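Local coordinates for protein phosphoribosylamidoimidazole- succinocarboxamide synthase (Saccharomyces cerevisiae, PDB 1OBG) that catalyses the ATP-driven joining of L-aspartate to carboxyaminoimidazole ribotide, giving the succinocarboxamide ribotide SAICAR in de novo purine biosynthesis, at residues V19-E24 and T35-A40; T29-A34 and T99-R104; H74-A79 and S105-K110. All blocks are in the same frame, centred on the assembly; numbering follows the deposited sequence. Where two conformers were deposited one is given.

Interaction 1 of 3, residues V19-E24 and T35-A40; sequences VRDIYE and TDRISA. With AMP (adenosine monophosphate), chain B; SO4 (sulfate ion), chain F.
T35 meets V19 twice at a single acceptor. Its hydroxyl OG1 donates to V19 O at 2.5 Å and its amide N reaches the same V19 O at 2.9 Å, so the carbonyl is gripped from opposite faces of its plane. The hydroxyl gets there because chi1 of 66° sets OG1 between the backbone N and the carbonyl carbon, which turns methyl CG2 toward D21, 3.8 Å from D21 OD1. Two residues on, R37 folds back over this pair. Its guanidinium lies with one face above T35 OG1, while the end nitrogens form a salt bridge to one carboxylate oxygen: R37 NH2 is 3.1 Å and R37 NH1 3.2 Å from D21 OD2, the two planes 26° apart. R37 NE is hydrogen-bonded to K18 O and R37 NH2 to T3 O, and D21 OD1 is taken by R16 and T5, so both charged groups are fixed on several sides. Across from this network, the R20 amide N holds O1 of a sulfate, probably from the crystallisation liquor, at 2.8 Å; the ion and the AMP phosphate overlap too closely for their joint presence to be certain. In the fold, T35-A40 is the chain leaving the hairpin of strands 20-24 and 29-34. Strand 20-24 runs between 13-16 and 29-34 in a four-stranded antiparallel sheet, and beyond R37 the side chain of I38 packs on T287 and Y291 of helix 281-299.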
loop_
_atom_site.group_PDB
_atom_site.type_symbol
_atom_site.label_atom_id
_atom_site.label_comp_id
_atom_site.label_asym_id
_atom_site.label_seq_id
_atom_site.Cartn_x
_atom_site.Cartn_y
_atom_site.Cartn_z
ATOM N N VAL A 19 8.562 6.313 -0.703
ATOM C CA VAL A 19 7.477 7.261 -0.585
ATOM C C VAL A 19 7.377 7.884 0.826
ATOM O O VAL A 19 7.043 9.058 0.958
ATOM C CB VAL A 19 6.156 6.518 -0.935
ATOM C CG1 VAL A 19 4.974 7.389 -0.688
ATOM C CG2 VAL A 19 6.183 6.050 -2.407
ATOM N N ARG A 20 7.655 7.104 1.865
ATOM C CA ARG A 20 7.442 7.550 3.246
ATOM C C ARG A 20 8.739 7.934 3.929
ATOM O O ARG A 20 9.766 7.300 3.703
ATOM C CB ARG A 20 6.763 6.456 4.081
ATOM C CG ARG A 20 5.339 6.145 3.615
ATOM C CD ARG A 20 4.631 5.038 4.419
ATOM N NE ARG A 20 4.722 3.731 3.768
ATOM C CZ ARG A 20 4.785 2.556 4.409
ATOM N NH1 ARG A 20 4.769 2.491 5.730
ATOM N NH2 ARG A 20 4.865 1.432 3.716
ATOM N N ASP A 21 8.673 8.973 4.753
ATOM C CA ASP A 21 9.739 9.324 5.676
ATOM C C ASP A 21 9.251 8.874 7.050
ATOM O O ASP A 21 8.122 9.156 7.434
ATOM C CB ASP A 21 9.998 10.839 5.682
ATOM C CG ASP A 21 10.607 11.343 4.388
ATOM O OD1 ASP A 21 10.757 12.570 4.251
ATOM O OD2 ASP A 21 10.952 10.603 3.448
ATOM N N ILE A 22 10.102 8.168 7.788
ATOM C CA ILE A 22 9.678 7.570 9.043
ATOM C C ILE A 22 10.488 8.198 10.159
ATOM O O ILE A 22 11.709 8.234 10.066
ATOM C CB ILE A 22 9.889 6.034 9.009
ATOM C CG1 ILE A 22 9.047 5.389 7.874
ATOM C CG2 ILE A 22 9.483 5.413 10.342
ATOM C CD1 ILE A 22 9.406 3.912 7.634
ATOM N N TYR A 23 9.810 8.684 11.203
ATOM C CA TYR A 23 10.478 9.296 12.355
ATOM C C TYR A 23 10.147 8.518 13.599
ATOM O O TYR A 23 9.070 7.935 13.686
ATOM C CB TYR A 23 10.005 10.751 12.529
ATOM C CG TYR A 23 10.529 11.616 11.413
ATOM C CD1 TYR A 23 11.773 12.241 11.533
ATOM C CD2 TYR A 23 9.798 11.786 10.226
ATOM C CE1 TYR A 23 12.279 13.010 10.527
ATOM C CE2 TYR A 23 10.293 12.559 9.196
ATOM C CZ TYR A 23 11.535 13.167 9.351
ATOM O OH TYR A 23 12.046 13.937 8.354
ATOM N N GLU A 24 11.044 8.504 14.573
ATOM C CA GLU A 24 10.731 7.861 15.834
ATOM C C GLU A 24 10.274 8.933 16.834
ATOM O O GLU A 24 10.929 9.952 16.983
ATOM C CB GLU A 24 11.960 7.103 16.337
ATOM C CG GLU A 24 11.862 6.625 17.765
ATOM C CD GLU A 24 12.914 5.587 18.099
ATOM O OE1 GLU A 24 12.877 4.467 17.546
ATOM O OE2 GLU A 24 13.772 5.885 18.913
ATOM N N THR A 35 5.231 11.258 1.542
ATOM C CA THR A 35 5.635 12.345 0.673
ATOM C C THR A 35 4.940 12.225 -0.666
ATOM O O THR A 35 4.143 11.311 -0.902
ATOM C CB THR A 35 7.137 12.359 0.452
ATOM O OG1 THR A 35 7.519 11.185 -0.288
ATOM C CG2 THR A 35 7.860 12.271 1.795
ATOM N N ASP A 36 5.243 13.166 -1.533
ATOM C CA ASP A 36 4.638 13.221 -2.849
ATOM C C ASP A 36 5.525 12.562 -3.903
ATOM O O ASP A 36 5.310 12.786 -5.110
ATOM C CB ASP A 36 4.379 14.668 -3.208
ATOM C CG ASP A 36 3.325 15.268 -2.360
ATOM O OD1 ASP A 36 3.292 16.514 -2.257
ATOM O OD2 ASP A 36 2.477 14.552 -1.748
ATOM N N ARG A 37 6.509 11.768 -3.457
ATOM C CA ARG A 37 7.384 11.027 -4.381
ATOM C C ARG A 37 6.613 9.910 -5.038
ATOM O O ARG A 37 5.627 9.385 -4.471
ATOM C CB ARG A 37 8.597 10.406 -3.683
ATOM C CG ARG A 37 9.510 11.431 -2.994
ATOM C CD ARG A 37 10.781 10.855 -2.414
ATOM N NE ARG A 37 10.574 9.818 -1.398
ATOM C CZ ARG A 37 10.649 10.001 -0.068
ATOM N NH1 ARG A 37 10.460 8.962 0.752
ATOM N NH2 ARG A 37 10.917 11.211 0.452
ATOM N N ILE A 38 7.066 9.537 -6.235
ATOM C CA ILE A 38 6.425 8.458 -6.977
ATOM C C ILE A 38 7.496 7.613 -7.605
ATOM O O ILE A 38 8.510 8.141 -8.033
ATOM C CB ILE A 38 5.421 9.010 -8.036
ATOM C CG1 ILE A 38 4.682 7.860 -8.750
ATOM C CG2 ILE A 38 6.083 10.007 -9.012
ATOM C CD1 ILE A 38 3.374 8.295 -9.397
ATOM N N SER A 39 7.267 6.310 -7.660
ATOM C CA SER A 39 8.215 5.397 -8.279
ATOM C C SER A 39 7.622 4.695 -9.498
ATOM O O SER A 39 6.398 4.576 -9.636
ATOM C CB SER A 39 8.733 4.408 -7.226
ATOM O OG SER A 39 7.696 3.543 -6.788
ATOM N N ALA A 40 8.491 4.248 -10.402
ATOM C CA ALA A 40 8.077 3.388 -11.511
ATOM C C ALA A 40 9.286 2.571 -11.873
ATOM O O ALA A 40 10.387 3.125 -11.943
ATOM C CB ALA A 40 7.603 4.221 -12.717
HETATM P P AMP B . 8.202 1.376 4.225
HETATM O O1P AMP B . 6.895 1.258 3.429
HETATM O O2P AMP B . 8.630 2.788 4.415
HETATM O O3P AMP B . 9.370 0.538 3.486
HETATM O "O5'" AMP B . 7.974 0.768 5.691
HETATM C "C5'" AMP B . 9.008 0.918 6.624
HETATM C "C4'" AMP B . 9.036 -0.311 7.505
HETATM O "O4'" AMP B . 8.165 -0.107 8.600
HETATM C "C3'" AMP B . 8.551 -1.550 6.752
HETATM O "O3'" AMP B . 9.515 -2.564 6.898
HETATM C "C2'" AMP B . 7.272 -1.937 7.470
HETATM O "O2'" AMP B . 7.175 -3.333 7.553
HETATM C "C1'" AMP B . 7.488 -1.309 8.845
HETATM N N9 AMP B . 6.258 -1.038 9.616
HETATM C C8 AMP B . 5.009 -0.666 9.176
HETATM N N7 AMP B . 4.208 -0.537 10.266
HETATM C C5 AMP B . 4.925 -0.811 11.382
HETATM C C6 AMP B . 4.624 -0.831 12.747
HETATM N N6 AMP B . 3.467 -0.353 13.220
HETATM N N1 AMP B . 5.621 -1.172 13.645
HETATM C C2 AMP B . 6.895 -1.476 13.219
HETATM N N3 AMP B . 7.185 -1.448 11.865
HETATM C C4 AMP B . 6.219 -1.124 10.974
HETATM S S SO4 F . 7.898 3.121 1.269
HETATM O O1 SO4 F . 7.877 4.498 0.811
HETATM O O2 SO4 F . 6.527 2.614 1.388
HETATM O O3 SO4 F . 8.716 2.245 0.410
HETATM O O4 SO4 F . 8.530 3.149 2.564
#

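Interaction 2 of 3, residues T29-A34 and T99-R104. With AMP (adenosine monophosphate), chain B.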
loop_
_atom_site.group_PDB
_atom_site.type_symbol
_atom_site.label_atom_id
_atom_site.label_comp_id
_atom_site.label_asym_id
_atom_site.label_seq_id
_atom_site.Cartn_x
_atom_site.Cartn_y
_atom_site.Cartn_z
ATOM N N THR A 29 6.653 4.393 19.464
ATOM C CA THR A 29 5.811 5.262 18.635
ATOM C C THR A 29 6.604 5.811 17.423
ATOM O O THR A 29 7.686 6.369 17.589
ATOM C CB THR A 29 5.295 6.433 19.497
ATOM O OG1 THR A 29 4.596 5.927 20.645
ATOM C CG2 THR A 29 4.230 7.246 18.781
ATOM N N LEU A 30 6.065 5.639 16.217
ATOM C CA LEU A 30 6.679 6.157 15.008
ATOM C C LEU A 30 5.744 7.164 14.349
ATOM O O LEU A 30 4.517 7.138 14.574
ATOM C CB LEU A 30 6.949 5.027 14.012
ATOM C CG LEU A 30 7.841 3.922 14.571
ATOM C CD1 LEU A 30 7.638 2.660 13.745
ATOM C CD2 LEU A 30 9.293 4.365 14.520
ATOM N N LEU A 31 6.323 8.043 13.546
ATOM C CA LEU A 31 5.526 8.942 12.730
ATOM C C LEU A 31 5.828 8.609 11.267
ATOM O O LEU A 31 6.988 8.699 10.835
ATOM C CB LEU A 31 5.848 10.404 13.044
ATOM C CG LEU A 31 5.044 11.473 12.275
ATOM C CD1 LEU A 31 3.662 11.618 12.878
ATOM C CD2 LEU A 31 5.778 12.818 12.328
ATOM N N PHE A 32 4.797 8.239 10.511
ATOM C CA PHE A 32 4.944 7.915 9.084
ATOM C C PHE A 32 4.475 9.096 8.265
ATOM O O PHE A 32 3.310 9.502 8.390
ATOM C CB PHE A 32 4.020 6.757 8.709
ATOM C CG PHE A 32 4.515 5.403 9.118
ATOM C CD1 PHE A 32 3.938 4.259 8.570
ATOM C CD2 PHE A 32 5.531 5.249 10.039
ATOM C CE1 PHE A 32 4.385 2.994 8.945
ATOM C CE2 PHE A 32 5.985 3.972 10.412
ATOM C CZ PHE A 32 5.433 2.865 9.877
ATOM N N VAL A 33 5.353 9.651 7.440
ATOM C CA VAL A 33 4.997 10.841 6.697
ATOM C C VAL A 33 5.024 10.437 5.233
ATOM O O VAL A 33 6.080 10.049 4.714
ATOM C CB VAL A 33 5.996 11.988 6.917
ATOM C CG1 VAL A 33 5.528 13.257 6.188
ATOM C CG2 VAL A 33 6.211 12.247 8.434
ATOM N N ALA A 34 3.866 10.506 4.578
ATOM C CA ALA A 34 3.799 10.147 3.168
ATOM C C ALA A 34 4.163 11.380 2.323
ATOM O O ALA A 34 3.490 12.430 2.390
ATOM C CB ALA A 34 2.400 9.607 2.830
ATOM N N THR A 99 3.762 22.597 7.911
ATOM C CA THR A 99 3.356 22.414 6.516
ATOM C C THR A 99 3.952 21.180 5.857
ATOM O O THR A 99 3.441 20.735 4.842
ATOM C CB THR A 99 3.665 23.650 5.659
ATOM O OG1 THR A 99 5.078 23.894 5.681
ATOM C CG2 THR A 99 3.053 24.891 6.303
ATOM N N GLN A 100 5.031 20.632 6.431
ATOM C CA GLN A 100 5.620 19.417 5.898
ATOM C C GLN A 100 4.880 18.167 6.368
ATOM O O GLN A 100 5.029 17.090 5.774
ATOM C CB GLN A 100 7.071 19.279 6.352
ATOM C CG GLN A 100 8.024 20.312 5.787
ATOM C CD GLN A 100 9.435 20.033 6.236
ATOM O OE1 GLN A 100 9.993 18.989 5.907
ATOM N NE2 GLN A 100 10.015 20.956 7.000
ATOM N N LEU A 101 4.125 18.311 7.449
ATOM C CA LEU A 101 3.570 17.173 8.174
ATOM C C LEU A 101 2.048 17.095 8.136
ATOM O O LEU A 101 1.462 16.007 8.215
ATOM C CB LEU A 101 4.040 17.229 9.643
ATOM C CG LEU A 101 5.563 17.124 9.892
ATOM C CD1 LEU A 101 5.799 17.223 11.363
ATOM C CD2 LEU A 101 6.087 15.767 9.385
ATOM N N GLU A 102 1.407 18.252 8.039
ATOM C CA GLU A 102 -0.056 18.317 8.144
ATOM C C GLU A 102 -0.730 17.521 7.039
ATOM O O GLU A 102 -0.389 17.668 5.857
ATOM C CB GLU A 102 -0.563 19.766 8.107
ATOM C CG GLU A 102 -1.949 19.852 8.743
ATOM C CD GLU A 102 -2.378 21.261 9.093
ATOM O OE1 GLU A 102 -1.762 22.239 8.577
ATOM O OE2 GLU A 102 -3.346 21.371 9.895
ATOM N N ASP A 103 -1.669 16.672 7.444
ATOM C CA ASP A 103 -2.527 15.908 6.528
ATOM C C ASP A 103 -1.830 14.738 5.861
ATOM O O ASP A 103 -2.455 14.008 5.123
ATOM C CB ASP A 103 -3.145 16.839 5.478
ATOM C CG ASP A 103 -4.125 17.800 6.104
ATOM O OD1 ASP A 103 -4.148 18.988 5.750
ATOM O OD2 ASP A 103 -4.892 17.431 6.998
ATOM N N ARG A 104 -0.541 14.553 6.121
ATOM C CA ARG A 104 0.194 13.492 5.443
ATOM C C ARG A 104 0.917 12.565 6.403
ATOM O O ARG A 104 1.720 11.719 5.985
ATOM C CB ARG A 104 1.150 14.075 4.373
ATOM C CG ARG A 104 2.147 15.072 4.861
ATOM C CD ARG A 104 3.153 15.494 3.772
ATOM N NE ARG A 104 2.582 16.385 2.743
ATOM C CZ ARG A 104 2.483 16.064 1.450
ATOM N NH1 ARG A 104 2.882 14.865 1.016
ATOM N NH2 ARG A 104 1.974 16.934 0.584
HETATM P P AMP B . 8.202 1.376 4.225
HETATM O O1P AMP B . 6.895 1.258 3.429
HETATM O O2P AMP B . 8.630 2.788 4.415
HETATM O O3P AMP B . 9.370 0.538 3.486
HETATM O "O5'" AMP B . 7.974 0.768 5.691
HETATM C "C5'" AMP B . 9.008 0.918 6.624
HETATM C "C4'" AMP B . 9.036 -0.311 7.505
HETATM O "O4'" AMP B . 8.165 -0.107 8.600
HETATM C "C3'" AMP B . 8.551 -1.550 6.752
HETATM O "O3'" AMP B . 9.515 -2.564 6.898
HETATM C "C2'" AMP B . 7.272 -1.937 7.470
HETATM O "O2'" AMP B . 7.175 -3.333 7.553
HETATM C "C1'" AMP B . 7.488 -1.309 8.845
HETATM N N9 AMP B . 6.258 -1.038 9.616
HETATM C C8 AMP B . 5.009 -0.666 9.176
HETATM N N7 AMP B . 4.208 -0.537 10.266
HETATM C C5 AMP B . 4.925 -0.811 11.382
HETATM C C6 AMP B . 4.624 -0.831 12.747
HETATM N N6 AMP B . 3.467 -0.353 13.220
HETATM N N1 AMP B . 5.621 -1.172 13.645
HETATM C C2 AMP B . 6.895 -1.476 13.219
HETATM N N3 AMP B . 7.185 -1.448 11.865
HETATM C C4 AMP B . 6.219 -1.124 10.974
#
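A34 and R104 are tied by a reciprocal pair of hydrogen bonds. The amide A34 N points nearly straight at R104 O, 2.8 Å away, and R104 NH1 returns a bond of 2.9 Å to A34 O, arriving in the carbonyl plane on a lone pair. The side chain is folded to make that second bond: chi1 of 57° and a further bend at chi3 (73°) lay the arginine back along the strand end, with R104 CD 3.4 Å from A34 O. Beside this polar pair V33 supplies the apolar contact, its CG2 meeting L101 CD2 at 3.6 Å while CG1 rests against the aliphatic part of R104. L31 CD2 touches the same leucine methyl more loosely, at 4.2 Å. The contact thus joins the third strand of a four-stranded antiparallel sheet to the weakly bonded part of helix 95-101 and the chain that follows, where R104 N closes on L101 O at 3.2 Å. Further out, D36 forms a salt bridge to R104 NH1, giving this nitrogen a second acceptor, and I54 of helix 52-66 packs on the arginine. F32 turns the end of its ring away from the helix, and its edge reaches the chain B AMP, with F32 CZ 3.6 Å from adenine C8.

Interaction 3 of 3, residues H74-A79 and S105-K110. With AMP (adenosine monophosphate), chain D; AMP (adenosine monophosphate), chain B.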
loop_
_atom_site.group_PDB
_atom_site.type_symbol
_atom_site.label_atom_id
_atom_site.label_comp_id
_atom_site.label_asym_id
_atom_site.label_seq_id
_atom_site.Cartn_x
_atom_site.Cartn_y
_atom_site.Cartn_z
ATOM N N HIS A 74 -2.496 -0.195 13.885
ATOM C CA HIS A 74 -1.407 0.423 14.627
ATOM C C HIS A 74 -1.542 1.921 14.939
ATOM O O HIS A 74 -0.644 2.502 15.549
ATOM C CB HIS A 74 -0.039 0.113 13.980
ATOM C CG HIS A 74 0.196 0.728 12.622
ATOM N ND1 HIS A 74 -0.794 1.298 11.849
ATOM C CD2 HIS A 74 1.331 0.826 11.892
ATOM C CE1 HIS A 74 -0.275 1.745 10.716
ATOM N NE2 HIS A 74 1.012 1.462 10.717
ATOM N N LEU A 75 -2.631 2.557 14.525
ATOM C CA LEU A 75 -2.770 3.991 14.773
ATOM C C LEU A 75 -2.811 4.273 16.270
ATOM O O LEU A 75 -3.474 3.548 17.028
ATOM C CB LEU A 75 -4.043 4.568 14.130
ATOM C CG LEU A 75 -4.126 4.474 12.595
ATOM C CD1 LEU A 75 -5.463 5.042 12.121
ATOM C CD2 LEU A 75 -2.944 5.178 11.918
ATOM N N VAL A 76 -2.114 5.323 16.686
ATOM C CA VAL A 76 -2.310 5.856 18.030
ATOM C C VAL A 76 -3.733 6.460 18.116
ATOM O O VAL A 76 -4.179 7.175 17.216
ATOM C CB VAL A 76 -1.220 6.916 18.403
ATOM C CG1 VAL A 76 -1.558 7.627 19.725
ATOM C CG2 VAL A 76 0.166 6.249 18.490
ATOM N N ASP A 77 -4.427 6.150 19.204
ATOM C CA ASP A 77 -5.730 6.719 19.500
ATOM C C ASP A 77 -5.579 8.167 19.969
ATOM O O ASP A 77 -5.210 8.420 21.108
ATOM C CB ASP A 77 -6.405 5.842 20.566
ATOM C CG ASP A 77 -7.925 5.976 20.584
ATOM O OD1 ASP A 77 -8.587 5.131 21.245
ATOM O OD2 ASP A 77 -8.544 6.868 19.980
ATOM N N ILE A 78 -5.840 9.115 19.080
ATOM C CA ILE A 78 -5.668 10.531 19.394
ATOM C C ILE A 78 -6.904 10.977 20.194
ATOM O O ILE A 78 -8.029 10.707 19.777
ATOM C CB ILE A 78 -5.519 11.356 18.080
ATOM C CG1 ILE A 78 -4.326 10.841 17.249
ATOM C CG2 ILE A 78 -5.463 12.877 18.359
ATOM C CD1 ILE A 78 -2.981 11.451 17.565
ATOM N N ALA A 79 -6.685 11.641 21.332
ATOM C CA ALA A 79 -7.792 12.076 22.204
ATOM C C ALA A 79 -8.683 13.132 21.527
ATOM O O ALA A 79 -8.181 13.975 20.767
ATOM C CB ALA A 79 -7.250 12.591 23.531
ATOM N N SER A 105 0.615 12.718 7.684
ATOM C CA SER A 105 1.334 12.004 8.735
ATOM C C SER A 105 0.482 11.066 9.554
ATOM O O SER A 105 -0.636 11.424 9.943
ATOM C CB SER A 105 1.943 13.031 9.671
ATOM O OG SER A 105 2.806 13.826 8.890
ATOM N N LEU A 106 1.004 9.881 9.836
ATOM C CA LEU A 106 0.326 8.967 10.762
ATOM C C LEU A 106 1.189 8.639 11.950
ATOM O O LEU A 106 2.354 8.249 11.790
ATOM C CB LEU A 106 -0.075 7.659 10.078
ATOM C CG LEU A 106 -1.024 7.810 8.873
ATOM C CD1 LEU A 106 -1.143 6.480 8.155
ATOM C CD2 LEU A 106 -2.369 8.281 9.345
ATOM N N LEU A 107 0.595 8.789 13.127
ATOM C CA LEU A 107 1.221 8.457 14.391
ATOM C C LEU A 107 0.849 7.035 14.746
ATOM O O LEU A 107 -0.342 6.701 14.877
ATOM C CB LEU A 107 0.761 9.460 15.476
ATOM C CG LEU A 107 1.562 9.392 16.772
ATOM C CD1 LEU A 107 2.996 9.924 16.576
ATOM C CD2 LEU A 107 0.837 10.126 17.917
ATOM N N VAL A 108 1.842 6.165 14.890
ATOM C CA VAL A 108 1.516 4.749 15.029
ATOM C C VAL A 108 2.302 4.072 16.122
ATOM O O VAL A 108 3.402 4.515 16.441
ATOM C CB VAL A 108 1.735 3.968 13.704
ATOM C CG1 VAL A 108 0.917 4.608 12.559
ATOM C CG2 VAL A 108 3.226 3.888 13.350
ATOM N N HIS A 109 1.738 3.001 16.676
ATOM C CA HIS A 109 2.437 2.169 17.644
ATOM C C HIS A 109 3.344 1.216 16.907
ATOM O O HIS A 109 2.904 0.551 15.953
ATOM C CB HIS A 109 1.457 1.333 18.458
ATOM C CG HIS A 109 0.637 2.125 19.425
ATOM N ND1 HIS A 109 -0.735 2.247 19.312
ATOM C CD2 HIS A 109 0.989 2.831 20.526
ATOM C CE1 HIS A 109 -1.189 2.994 20.304
ATOM N NE2 HIS A 109 -0.161 3.363 21.052
ATOM N N LYS A 110 4.599 1.146 17.359
ATOM C CA LYS A 110 5.569 0.186 16.863
ATOM C C LYS A 110 5.165 -1.201 17.343
ATOM O O LYS A 110 4.827 -1.372 18.520
ATOM C CB LYS A 110 6.956 0.542 17.409
ATOM C CG LYS A 110 8.115 0.221 16.489
ATOM C CD LYS A 110 9.464 0.581 17.125
ATOM C CE LYS A 110 9.508 2.081 17.483
ATOM N NZ LYS A 110 10.883 2.667 17.734
HETATM P P AMP D . -10.974 10.401 14.788
HETATM O O1P AMP D . -10.841 8.977 14.213
HETATM O O2P AMP D . -10.086 10.583 15.961
HETATM O O3P AMP D . -12.518 10.726 15.152
HETATM O "O5'" AMP D . -10.619 11.533 13.700
HETATM C "C5'" AMP D . -9.835 12.665 14.024
HETATM C "C4'" AMP D . -8.875 12.989 12.876
HETATM O "O4'" AMP D . -7.553 12.665 13.283
HETATM C "C3'" AMP D . -9.191 12.177 11.620
HETATM O "O3'" AMP D . -8.925 12.921 10.446
HETATM C "C2'" AMP D . -8.217 11.021 11.739
HETATM O "O2'" AMP D . -7.937 10.411 10.496
HETATM C "C1'" AMP D . -7.020 11.663 12.437
HETATM N N9 AMP D . -6.238 10.668 13.204
HETATM C C8 AMP D . -6.700 9.763 14.136
HETATM N N7 AMP D . -5.657 9.029 14.594
HETATM C C5 AMP D . -4.537 9.457 13.967
HETATM C C6 AMP D . -3.211 9.059 14.065
HETATM N N6 AMP D . -2.890 7.989 14.798
HETATM N N1 AMP D . -2.278 9.697 13.283
HETATM C C2 AMP D . -2.636 10.712 12.421
HETATM N N3 AMP D . -3.954 11.110 12.327
HETATM C C4 AMP D . -4.887 10.485 13.088
HETATM P P AMP B . 8.202 1.376 4.225
HETATM O O1P AMP B . 6.895 1.258 3.429
HETATM O O2P AMP B . 8.630 2.788 4.415
HETATM O O3P AMP B . 9.370 0.538 3.486
HETATM O "O5'" AMP B . 7.974 0.768 5.691
HETATM C "C5'" AMP B . 9.008 0.918 6.624
HETATM C "C4'" AMP B . 9.036 -0.311 7.505
HETATM O "O4'" AMP B . 8.165 -0.107 8.600
HETATM C "C3'" AMP B . 8.551 -1.550 6.752
HETATM O "O3'" AMP B . 9.515 -2.564 6.898
HETATM C "C2'" AMP B . 7.272 -1.937 7.470
HETATM O "O2'" AMP B . 7.175 -3.333 7.553
HETATM C "C1'" AMP B . 7.488 -1.309 8.845
HETATM N N9 AMP B . 6.258 -1.038 9.616
HETATM C C8 AMP B . 5.009 -0.666 9.176
HETATM N N7 AMP B . 4.208 -0.537 10.266
HETATM C C5 AMP B . 4.925 -0.811 11.382
HETATM C C6 AMP B . 4.624 -0.831 12.747
HETATM N N6 AMP B . 3.467 -0.353 13.220
HETATM N N1 AMP B . 5.621 -1.172 13.645
HETATM C C2 AMP B . 6.895 -1.476 13.219
HETATM N N3 AMP B . 7.185 -1.448 11.865
HETATM C C4 AMP B . 6.219 -1.124 10.974
#
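V108 CG1 sits squarely over one face of the H74 imidazole, 3.6 Å from the ring centroid, a CH-pi contact at the apolar centre. The setting is a single beta bridge, L75 with V108, by which an irregular chain crosses the edge strand 105-109 of the antiparallel sheet. L75 CD2 joins the group at 4.0 Å from V108 CG1 and touches L106 CD2 at 4.1 Å. The H74 ring reaches its place because chi1 of 67° folds it back over its own backbone, side by side with the valine. An alanine in place of H74 would probably leave V108 CG1 without the flat surface it rests on and open a gap beside the valine. On the other side of the strand, V76 CB packs on L107 CD2 at 3.8 Å, and V76 CG2 lies over the H109 imidazole face in a second CH-pi contact, 3.9 Å from its centroid. Outward lie the polar bonds. H109 N donates to H74 O at 2.7 Å and V76 N to L107 O at 2.9 Å. L107 O also accepts from adenine N6 of the chain D AMP, which gives a further bond to V76 O, so both segments read one amino group. I78 CG1 lies against the same base near N7. The pairing edge of this adenine is completed by L107 N, which donates to N1 of the chain D AMP at 3.0 Å and 174°.

The three contacts share one antiparallel sheet. Interactions 1 and 2, with centres about 10 Å apart, meet where strands 20-24 and 29-34 pair, D21 N lying 2.8 Å from V33 O. Interactions 2 and 3, about 11 Å apart between centres, meet at the next strand pair, F32 O being 2.7 Å from L106 N. Interaction 1 touches interaction 3, about 18 Å away between centres, through the salt bridge of E24 OE1 and K110 NZ at 2.7 Å. All three border the chain B AMP: interaction 1 near its phosphate, interactions 2 and 3 along its adenine. Interaction 3 also holds the chain D AMP, so its strand separates two nucleotide pockets.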